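Local atomic coordinates of N-terminal acetyltransferase-like protein (Chaetomium thermophilum, PDB entry 5NNP), a protein that probably serves as the TPR-repeat auxiliary subunit of an N-terminal acetyltransferase A complex, supporting transfer of acetyl groups to protein N termini. Residues 203-208 against 233-238; 210-215 against 226-231. One frame throughout, in Å; residues are numbered along the deposited sequence.

Interaction 1. Residues 203-208 against 233-238; sequences DIERAL and SKLARK
Glu205 and Leu235 mark the closest backbone approach, their CA atoms 7.3 Å apart, where the first turn of helix 204-214 faces the C-terminal end of helix 221-234. That end is closed by a Schellman motif: Ala236 takes a positive phi of 62°, which suits glycine better but which alanine can adopt, and the chain turns off toward helix 238-251. Leu235 sends its branched end across to the other helix. Its CG lies 3.9 Å from Ile204 CG2, which points across because it stands opposite the backbone N, while Leu235 CD1 meets Leu208 CD2 at 3.8 Å. These three branched residues supply apolar methyls where the helix ends meet. Leu208 CD2 also rests over one face of the Arg237 guanidinium, 3.6 Å from NH1. Glu205 and Arg237 suit the more exposed edge, where a water donates to Glu205 OE1 and accepts from Arg237 NH1; the same guanidinium forms a salt bridge with Glu240 through NH2. With an alanine at Leu235, Ile204 CG2 and Leu208 CD2 would probably lose the methyls they pack against, leaving a gap between helix start and turn. Helix 185-200 packs against Ile204 and Ala207, and Leu232 of helix 221-234 touches Leu208 and Arg237.

Interaction 2. Residues 210-215 against 226-231; sequences HLETDC and ELRASY
Leu227, the first residue of 226-231 to touch the other helix, meets Leu211 of 210-215 with two parts of its side chain: its CB lies 4.1 Å from Leu211 CD2, and its CD1 approaches Leu211 CD1. The two leucines cross at a slant, and their branched ends supply the methyls for this apolar contact. Arg228 comes next and does two jobs. Near its root, CB lies 3.7 Å from Leu211 CD2, so the methyl settles against the backbone and the first carbon of the arginine; Leu211 reaches this far because its CG is directed opposite the backbone N (chi1 -168°). Farther out, the arginine chain bends at chi3 and brings NH1 to the carboxylate of Glu212, which turns back toward it through its own bend at chi2. As modelled, though the place of Glu212 OE2 is less sure, Arg228 NH1 donates to it almost straight at 3.2 Å, with OE2 at the edge of the guanidinium and in its plane; a second bond from NH1, to OE1, is weak and bent. The two flat groups are inclined by 31°. Long side chains of opposite charge suit this partly exposed border of the contact, beside the leucines. One turn after Leu227, Tyr231 brings CD2 within 4.4 Å of Leu211 CD2. Its ring suits the buried interior, while its hydroxyl is hydrogen-bonded to Asn195 of helix 185-200. The axes of the short segments approach to 10.7 Å and run at 142° to each other, a roughly antiparallel pairing of consecutive helices, as in the helical hairpins of TPR-like alpha-solenoids, the clan to which this auxiliary-subunit family belongs.

From the N terminus, helix 204-214 contributes first to interaction 1 and then to interaction 2; after the turn, helix 221-234 contributes in the reverse order. Interaction 2 closes the inner loop, with ten residues between its segments, and is nested inside the larger loop closed by interaction 1, which spans 24. The two do not cross, as expected for a simple antiparallel hairpin. Their centres are about 9 Å apart, and Tyr231 joins them: its ring packs against Ile204, Ala207 and Leu208, with Ala207 CB 3.7 Å from Tyr231 CZ. Together they tie two consecutive helices along their length, with helix 185-200 packed against both and helix 238-251 against helix 221-234, at Ala229.

Interaction 1. Residues 203-208 against 233-238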
loop_
_atom_site.group_PDB
_atom_site.type_symbol
_atom_site.label_atom_id
_atom_site.label_comp_id
_atom_site.label_asym_id
_atom_site.label_seq_id
_atom_site.Cartn_x
_atom_site.Cartn_y
_atom_site.Cartn_z
ATOM N N ASP A 203 8.737 5.743 -27.159
ATOM C CA ASP A 203 9.529 5.192 -28.250
ATOM C C ASP A 203 9.722 3.686 -28.075
ATOM O O ASP A 203 10.809 3.227 -27.733
ATOM C CB ASP A 203 10.880 5.888 -28.308
ATOM C CG ASP A 203 11.448 5.945 -29.706
ATOM O OD1 ASP A 203 12.161 6.930 -30.002
ATOM O OD2 ASP A 203 11.190 5.013 -30.501
ATOM N N ILE A 204 8.660 2.922 -28.300
ATOM C CA ILE A 204 8.699 1.492 -28.041
ATOM C C ILE A 204 9.686 0.797 -28.972
ATOM O O ILE A 204 10.348 -0.164 -28.601
ATOM C CB ILE A 204 7.303 0.861 -28.185
ATOM C CG1 ILE A 204 6.326 1.532 -27.215
ATOM C CG2 ILE A 204 7.369 -0.630 -27.926
ATOM C CD1 ILE A 204 6.803 1.533 -25.789
ATOM N N GLU A 205 9.787 1.297 -30.188
ATOM C CA GLU A 205 10.753 0.770 -31.135
ATOM C C GLU A 205 12.179 0.860 -30.575
ATOM O O GLU A 205 12.957 -0.085 -30.652
ATOM C CB GLU A 205 10.647 1.535 -32.452
ATOM C CG GLU A 205 11.661 1.133 -33.497
ATOM C CD GLU A 205 11.342 -0.207 -34.111
ATOM O OE1 GLU A 205 10.142 -0.543 -34.178
ATOM O OE2 GLU A 205 12.284 -0.920 -34.521
ATOM N N ARG A 206 12.518 2.006 -30.008
ATOM C CA ARG A 206 13.875 2.228 -29.543
ATOM C C ARG A 206 14.157 1.484 -28.249
ATOM O O ARG A 206 15.273 1.008 -28.028
ATOM C CB ARG A 206 14.126 3.716 -29.349
ATOM C CG ARG A 206 15.578 4.102 -29.447
ATOM C CD ARG A 206 15.713 5.593 -29.410
ATOM N NE ARG A 206 16.135 6.081 -28.101
ATOM C CZ ARG A 206 15.445 6.952 -27.377
ATOM N NH1 ARG A 206 14.285 7.429 -27.820
ATOM N NH2 ARG A 206 15.922 7.352 -26.216
ATOM N N ALA A 207 13.145 1.390 -27.395
ATOM C CA ALA A 207 13.292 0.714 -26.118
ATOM C C ALA A 207 13.566 -0.781 -26.300
ATOM O O ALA A 207 14.332 -1.378 -25.531
ATOM C CB ALA A 207 12.049 0.935 -25.254
ATOM N N LEU A 208 12.939 -1.390 -27.302
ATOM C CA LEU A 208 13.177 -2.803 -27.579
ATOM C C LEU A 208 14.608 -2.994 -28.078
ATOM O O LEU A 208 15.331 -3.897 -27.655
ATOM C CB LEU A 208 12.181 -3.342 -28.609
ATOM C CG LEU A 208 12.333 -4.841 -28.895
ATOM C CD1 LEU A 208 12.257 -5.638 -27.601
ATOM C CD2 LEU A 208 11.293 -5.324 -29.875
ATOM N N SER A 233 4.685 -7.121 -28.278
ATOM C CA SER A 233 3.242 -7.163 -28.500
ATOM C C SER A 233 2.750 -5.818 -29.025
ATOM O O SER A 233 1.999 -5.772 -29.997
ATOM C CB SER A 233 2.484 -7.565 -27.235
ATOM O OG SER A 233 2.784 -6.719 -26.146
ATOM N N LYS A 234 3.191 -4.730 -28.406
ATOM C CA LYS A 234 2.843 -3.390 -28.883
ATOM C C LYS A 234 3.330 -3.100 -30.298
ATOM O O LYS A 234 2.741 -2.282 -30.993
ATOM C CB LYS A 234 3.400 -2.328 -27.937
ATOM C CG LYS A 234 2.722 -2.313 -26.592
ATOM C CD LYS A 234 3.337 -1.265 -25.712
ATOM C CE LYS A 234 2.574 -1.087 -24.425
ATOM N NZ LYS A 234 3.198 0.025 -23.655
ATOM N N LEU A 235 4.402 -3.759 -30.725
ATOM C CA LEU A 235 4.905 -3.571 -32.082
ATOM C C LEU A 235 4.241 -4.545 -33.052
ATOM O O LEU A 235 4.552 -4.560 -34.241
ATOM C CB LEU A 235 6.422 -3.731 -32.113
ATOM C CG LEU A 235 7.150 -2.675 -31.276
ATOM C CD1 LEU A 235 8.646 -2.936 -31.205
ATOM C CD2 LEU A 235 6.888 -1.314 -31.853
ATOM N N ALA A 236 3.309 -5.346 -32.541
ATOM C CA ALA A 236 2.546 -6.289 -33.363
ATOM C C ALA A 236 3.459 -7.322 -33.997
ATOM O O ALA A 236 3.190 -7.835 -35.080
ATOM C CB ALA A 236 1.765 -5.561 -34.417
ATOM N N ARG A 237 4.543 -7.621 -33.297
ATOM C CA ARG A 237 5.476 -8.657 -33.703
ATOM C C ARG A 237 5.079 -9.963 -33.024
ATOM O O ARG A 237 5.667 -10.372 -32.024
ATOM C CB ARG A 237 6.904 -8.216 -33.370
ATOM C CG ARG A 237 7.287 -7.003 -34.219
ATOM C CD ARG A 237 8.573 -6.341 -33.813
ATOM N NE ARG A 237 9.685 -7.278 -33.824
ATOM C CZ ARG A 237 10.953 -6.923 -33.652
ATOM N NH1 ARG A 237 11.272 -5.645 -33.470
ATOM N NH2 ARG A 237 11.900 -7.851 -33.662
ATOM N N LYS A 238 4.059 -10.608 -33.586
ATOM C CA LYS A 238 3.292 -11.621 -32.867
ATOM C C LYS A 238 4.017 -12.941 -32.667
ATOM O O LYS A 238 4.034 -13.462 -31.555
ATOM C CB LYS A 238 1.959 -11.857 -33.572
ATOM C CG LYS A 238 0.970 -10.725 -33.301
ATOM C CD LYS A 238 -0.415 -10.992 -33.863
ATOM C CE LYS A 238 -1.298 -9.778 -33.639
ATOM N NZ LYS A 238 -2.490 -9.789 -34.528
HETATM O O HOH W 1 9.738 -3.334 -34.708
#

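Interaction 2. Residues 210-215 against 226-231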
loop_
_atom_site.group_PDB
_atom_site.type_symbol
_atom_site.label_atom_id
_atom_site.label_comp_id
_atom_site.label_asym_id
_atom_site.label_seq_id
_atom_site.Cartn_x
_atom_site.Cartn_y
_atom_site.Cartn_z
ATOM N N HIS A 210 17.080 -1.021 -27.391
ATOM C CA HIS A 210 17.987 -0.783 -26.269
ATOM C C HIS A 210 17.964 -1.956 -25.304
ATOM O O HIS A 210 18.970 -2.274 -24.673
ATOM C CB HIS A 210 17.624 0.514 -25.541
ATOM C CG HIS A 210 18.401 0.744 -24.281
ATOM N ND1 HIS A 210 17.886 0.488 -23.025
ATOM C CD2 HIS A 210 19.655 1.216 -24.083
ATOM C CE1 HIS A 210 18.788 0.792 -22.110
ATOM N NE2 HIS A 210 19.870 1.237 -22.726
ATOM N N LEU A 211 16.804 -2.594 -25.195
ATOM C CA LEU A 211 16.652 -3.754 -24.333
ATOM C C LEU A 211 17.561 -4.861 -24.790
ATOM O O LEU A 211 18.382 -5.350 -24.023
ATOM C CB LEU A 211 15.219 -4.260 -24.326
ATOM C CG LEU A 211 14.969 -5.275 -23.213
ATOM C CD1 LEU A 211 14.983 -4.572 -21.835
ATOM C CD2 LEU A 211 13.663 -6.045 -23.440
ATOM N N GLU A 212 17.401 -5.240 -26.053
ATOM C CA GLU A 212 18.161 -6.331 -26.659
ATOM C C GLU A 212 19.658 -6.034 -26.786
ATOM O O GLU A 212 20.491 -6.937 -26.670
ATOM C CB GLU A 212 17.579 -6.655 -28.034
ATOM C CG GLU A 212 16.115 -7.038 -27.989
ATOM C CD GLU A 212 15.868 -8.328 -27.226
ATOM O OE1 GLU A 212 16.838 -9.055 -26.931
ATOM O OE2 GLU A 212 14.697 -8.618 -26.923
ATOM N N THR A 213 20.001 -4.772 -27.013
ATOM C CA THR A 213 21.394 -4.411 -27.179
ATOM C C THR A 213 22.163 -4.206 -25.866
ATOM O O THR A 213 23.265 -4.720 -25.709
ATOM C CB THR A 213 21.526 -3.142 -28.016
ATOM O OG1 THR A 213 20.953 -3.375 -29.304
ATOM C CG2 THR A 213 22.982 -2.779 -28.198
ATOM N N ASP A 214 21.601 -3.464 -24.923
ATOM C CA ASP A 214 22.369 -3.091 -23.740
ATOM C C ASP A 214 21.921 -3.817 -22.488
ATOM O O ASP A 214 22.673 -3.900 -21.517
ATOM C CB ASP A 214 22.283 -1.577 -23.499
ATOM C CG ASP A 214 23.077 -0.762 -24.522
ATOM O OD1 ASP A 214 23.628 -1.344 -25.487
ATOM O OD2 ASP A 214 23.132 0.480 -24.363
ATOM N N CYS A 215 20.699 -4.342 -22.506
ATOM C CA CYS A 215 20.069 -4.824 -21.278
ATOM C C CYS A 215 19.987 -6.328 -21.223
ATOM O O CYS A 215 19.450 -6.896 -20.262
ATOM C CB CYS A 215 18.658 -4.253 -21.140
ATOM S SG CYS A 215 18.588 -2.482 -20.979
ATOM N N GLU A 226 9.625 -9.430 -19.121
ATOM C CA GLU A 226 8.322 -8.786 -19.233
ATOM C C GLU A 226 8.360 -7.581 -20.176
ATOM O O GLU A 226 7.436 -7.388 -20.973
ATOM C CB GLU A 226 7.805 -8.383 -17.853
ATOM C CG GLU A 226 7.206 -9.557 -17.079
ATOM C CD GLU A 226 6.425 -9.127 -15.860
ATOM O OE1 GLU A 226 6.659 -7.997 -15.377
ATOM O OE2 GLU A 226 5.581 -9.924 -15.380
ATOM N N LEU A 227 9.433 -6.793 -20.103
ATOM C CA LEU A 227 9.629 -5.686 -21.038
ATOM C C LEU A 227 9.707 -6.196 -22.483
ATOM O O LEU A 227 9.085 -5.629 -23.390
ATOM C CB LEU A 227 10.888 -4.888 -20.680
ATOM C CG LEU A 227 10.832 -4.093 -19.374
ATOM C CD1 LEU A 227 12.188 -3.505 -19.055
ATOM C CD2 LEU A 227 9.813 -2.987 -19.462
ATOM N N ARG A 228 10.450 -7.278 -22.699
ATOM C CA ARG A 228 10.562 -7.824 -24.047
ATOM C C ARG A 228 9.180 -8.203 -24.607
ATOM O O ARG A 228 8.853 -7.862 -25.745
ATOM C CB ARG A 228 11.513 -9.029 -24.075
ATOM C CG ARG A 228 11.579 -9.750 -25.423
ATOM C CD ARG A 228 12.939 -10.409 -25.689
ATOM N NE ARG A 228 13.329 -11.330 -24.631
ATOM C CZ ARG A 228 14.506 -11.307 -24.016
ATOM N NH1 ARG A 228 15.419 -10.420 -24.369
ATOM N NH2 ARG A 228 14.765 -12.177 -23.042
ATOM N N ALA A 229 8.358 -8.882 -23.812
ATOM C CA ALA A 229 7.058 -9.329 -24.312
ATOM C C ALA A 229 6.139 -8.147 -24.558
ATOM O O ALA A 229 5.477 -8.066 -25.593
ATOM C CB ALA A 229 6.405 -10.311 -23.340
ATOM N N SER A 230 6.109 -7.232 -23.599
ATOM C CA SER A 230 5.304 -6.031 -23.707
ATOM C C SER A 230 5.606 -5.237 -24.984
ATOM O O SER A 230 4.687 -4.819 -25.692
ATOM C CB SER A 230 5.515 -5.152 -22.477
ATOM O OG SER A 230 4.733 -3.980 -22.566
ATOM N N TYR A 231 6.885 -5.042 -25.285
ATOM C CA TYR A 231 7.282 -4.247 -26.448
ATOM C C TYR A 231 6.957 -4.957 -27.750
ATOM O O TYR A 231 6.443 -4.348 -28.698
ATOM C CB TYR A 231 8.777 -3.949 -26.422
ATOM C CG TYR A 231 9.256 -3.091 -25.283
ATOM C CD1 TYR A 231 8.410 -2.187 -24.661
ATOM C CD2 TYR A 231 10.572 -3.172 -24.842
ATOM C CE1 TYR A 231 8.861 -1.389 -23.630
ATOM C CE2 TYR A 231 11.031 -2.382 -23.810
ATOM C CZ TYR A 231 10.174 -1.489 -23.208
ATOM O OH TYR A 231 10.636 -0.701 -22.178
#